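Side-chain contact in PTS-dependent dihydroxyacetone kinase, ADP-binding subunit dhaL (Lactococcus lactis subsp. lactis, PDB 3CR3), which binds ADP and magnesium, takes a phosphoryl group from DhaM to form ATP, and passes it on to dihydroxyacetone bound to DhaK: residues K22-E27 with G176-A181. Residues are numbered along the deposited sequence; the frame is centred on the assembly and turned at random.
Sequences KAYLSE and GTQSSA. With ADP (adenosine-5'-diphosphate), chain G.
Leu-25 and Ser-179 have the nearest CA atoms across helix segments 22-27 and 176-181, 7.2 Å apart. The segments run nearly antiparallel, their directions 150° apart, and their axes come within 9.8 Å. Leu-25 and Gln-178 carry most of the contact. The CD2 branch of Leu-25 reaches the second helix, lying 3.5 Å from CG of Gln-178 and 4.1 Å from CB of Ser-179. Gln-178 meets it crosswise: CB and CG present the aliphatic base of the chain to the methyl, and a bend at chi2 (62°) carries the amide over to Tyr-24. There NE2 lies 3.6 Å from CE2, at the ring edge and in the ring plane, with amide and ring planes inclined by 53°, an edge contact rather than a stack. Tyr-182, one turn further along helix 175-191, also touches Tyr-24 and Leu-25.

The hydroxyl of Ser-179 serves a different network, hydrogen-bonding with Tyr-83 and with NE2 of His-37, whose ND1 is hydrogen-bonded to ADP. At the start of the same helix, Gly-176 N donates to O3' of the ADP ribose over 2.8 Å, and Thr-177 OG1 pairs with OD2 of Asp-174, whose OD1 is hydrogen-bonded to ADP. Between the two segments the contact is mainly apolar, with CD2 of Leu-25 packed against the aliphatic base of Gln-178 and CB of Ser-179. This van der Waals packing joins helix 22-28, which leads into the magnesium-binding aspartates, to the start of helix 175-191, where Gly-176 N binds the ribose and Ser-179 OG is linked to ADP through His-37.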
loop_
_atom_site.group_PDB
_atom_site.type_symbol
_atom_site.label_atom_id
_atom_site.label_comp_id
_atom_site.label_asym_id
_atom_site.label_seq_id
_atom_site.Cartn_x
_atom_site.Cartn_y
_atom_site.Cartn_z
ATOM N N LYS A 22 -5.828 -5.631 31.835
ATOM C CA LYS A 22 -5.502 -5.867 30.418
ATOM C C LYS A 22 -6.681 -5.810 29.449
ATOM O O LYS A 22 -6.565 -5.223 28.371
ATOM C CB LYS A 22 -4.658 -7.136 30.208
ATOM C CG LYS A 22 -5.337 -8.470 30.513
ATOM C CD LYS A 22 -4.354 -9.616 30.279
ATOM C CE LYS A 22 -5.039 -10.979 30.328
ATOM N NZ LYS A 22 -4.023 -12.089 30.309
ATOM N N ALA A 23 -7.809 -6.410 29.820
ATOM C CA ALA A 23 -9.022 -6.321 29.002
ATOM C C ALA A 23 -9.429 -4.856 28.854
ATOM O O ALA A 23 -9.797 -4.432 27.773
ATOM C CB ALA A 23 -10.165 -7.140 29.618
ATOM N N TYR A 24 -9.355 -4.091 29.942
ATOM C CA TYR A 24 -9.750 -2.674 29.909
ATOM C C TYR A 24 -8.870 -1.845 28.959
ATOM O O TYR A 24 -9.380 -1.062 28.154
ATOM C CB TYR A 24 -9.799 -2.069 31.321
ATOM C CG TYR A 24 -10.207 -0.603 31.347
ATOM C CD1 TYR A 24 -11.477 -0.210 30.937
ATOM C CD2 TYR A 24 -9.319 0.378 31.767
ATOM C CE1 TYR A 24 -11.863 1.138 30.951
ATOM C CE2 TYR A 24 -9.692 1.739 31.787
ATOM C CZ TYR A 24 -10.963 2.105 31.367
ATOM O OH TYR A 24 -11.343 3.424 31.387
ATOM N N LEU A 25 -7.558 -2.060 29.011
ATOM C CA LEU A 25 -6.646 -1.370 28.099
ATOM C C LEU A 25 -6.881 -1.674 26.626
ATOM O O LEU A 25 -6.800 -0.785 25.788
ATOM C CB LEU A 25 -5.192 -1.663 28.473
ATOM C CG LEU A 25 -4.756 -1.101 29.817
ATOM C CD1 LEU A 25 -3.453 -1.729 30.187
ATOM C CD2 LEU A 25 -4.611 0.429 29.693
ATOM N N SER A 26 -7.147 -2.938 26.305
ATOM C CA SER A 26 -7.485 -3.316 24.938
ATOM C C SER A 26 -8.856 -2.744 24.531
ATOM O O SER A 26 -9.084 -2.430 23.370
ATOM C CB SER A 26 -7.485 -4.838 24.806
ATOM O OG SER A 26 -6.191 -5.351 25.037
ATOM N N GLU A 27 -9.757 -2.618 25.500
ATOM C CA GLU A 27 -11.075 -2.022 25.287
ATOM C C GLU A 27 -10.933 -0.554 24.902
ATOM O O GLU A 27 -11.540 -0.102 23.952
ATOM C CB GLU A 27 -11.922 -2.147 26.548
ATOM C CG GLU A 27 -13.329 -1.675 26.393
ATOM C CD GLU A 27 -14.067 -1.723 27.697
ATOM O OE1 GLU A 27 -14.358 -2.847 28.175
ATOM O OE2 GLU A 27 -14.351 -0.641 28.249
ATOM N N GLY A 176 -2.570 4.103 25.890
ATOM C CA GLY A 176 -1.215 4.352 26.352
ATOM C C GLY A 176 -1.157 5.305 27.539
ATOM O O GLY A 176 -0.316 5.141 28.424
ATOM N N THR A 177 -2.022 6.329 27.533
ATOM C CA THR A 177 -2.128 7.266 28.650
ATOM C C THR A 177 -2.519 6.512 29.924
ATOM O O THR A 177 -1.948 6.750 30.987
ATOM C CB THR A 177 -3.108 8.413 28.337
ATOM O OG1 THR A 177 -2.656 9.121 27.173
ATOM C CG2 THR A 177 -3.204 9.411 29.502
ATOM N N GLN A 178 -3.488 5.606 29.805
ATOM C CA GLN A 178 -3.913 4.773 30.923
ATOM C C GLN A 178 -2.815 3.824 31.397
ATOM O O GLN A 178 -2.594 3.679 32.601
ATOM C CB GLN A 178 -5.172 3.956 30.575
ATOM C CG GLN A 178 -5.695 3.092 31.718
ATOM C CD GLN A 178 -6.128 3.882 32.924
ATOM O OE1 GLN A 178 -5.341 4.132 33.847
ATOM N NE2 GLN A 178 -7.382 4.298 32.929
ATOM N N SER A 179 -2.145 3.156 30.470
ATOM C CA SER A 179 -1.091 2.249 30.904
ATOM C C SER A 179 0.032 3.078 31.563
ATOM O O SER A 179 0.580 2.680 32.564
ATOM C CB SER A 179 -0.600 1.355 29.752
ATOM O OG SER A 179 -0.036 2.145 28.709
ATOM N N SER A 180 0.314 4.273 31.053
ATOM C CA SER A 180 1.305 5.133 31.722
ATOM C C SER A 180 0.887 5.602 33.118
ATOM O O SER A 180 1.741 5.787 33.982
ATOM C CB SER A 180 1.742 6.315 30.853
ATOM O OG SER A 180 2.581 5.892 29.786
ATOM N N ALA A 181 -0.414 5.780 33.338
ATOM C CA ALA A 181 -0.940 6.119 34.665
ATOM C C ALA A 181 -0.642 5.008 35.682
ATOM O O ALA A 181 -0.193 5.282 36.812
ATOM C CB ALA A 181 -2.462 6.418 34.603
HETATM P PB ADP G . -0.492 0.121 18.345
HETATM O O1B ADP G . -1.440 -1.035 18.333
HETATM O O2B ADP G . 0.659 -0.056 17.415
HETATM O O3B ADP G . -1.182 1.479 18.206
HETATM P PA ADP G . -0.582 -0.088 21.241
HETATM O O1A ADP G . -2.045 -0.303 21.056
HETATM O O2A ADP G . 0.155 -1.130 22.049
HETATM O O3A ADP G . 0.179 0.116 19.822
HETATM O "O5'" ADP G . -0.328 1.354 21.922
HETATM C "C5'" ADP G . -1.148 2.476 21.580
HETATM C "C4'" ADP G . -0.641 3.663 22.370
HETATM O "O4'" ADP G . 0.665 4.068 21.941
HETATM C "C3'" ADP G . -1.512 4.897 22.210
HETATM O "O3'" ADP G . -2.580 4.839 23.156
HETATM C "C2'" ADP G . -0.548 6.054 22.470
HETATM O "O2'" ADP G . -0.526 6.465 23.838
HETATM C "C1'" ADP G . 0.824 5.463 22.175
HETATM N N9 ADP G . 1.368 6.062 20.942
HETATM C C8 ADP G . 1.052 5.659 19.692
HETATM N N7 ADP G . 1.710 6.396 18.785
HETATM C C5 ADP G . 2.452 7.292 19.463
HETATM C C6 ADP G . 3.380 8.379 19.103
HETATM N N6 ADP G . 3.640 8.614 17.802
HETATM N N1 ADP G . 3.955 9.083 20.102
HETATM C C2 ADP G . 3.709 8.827 21.403
HETATM N N3 ADP G . 2.875 7.864 21.796
HETATM C C4 ADP G . 2.225 7.081 20.888
#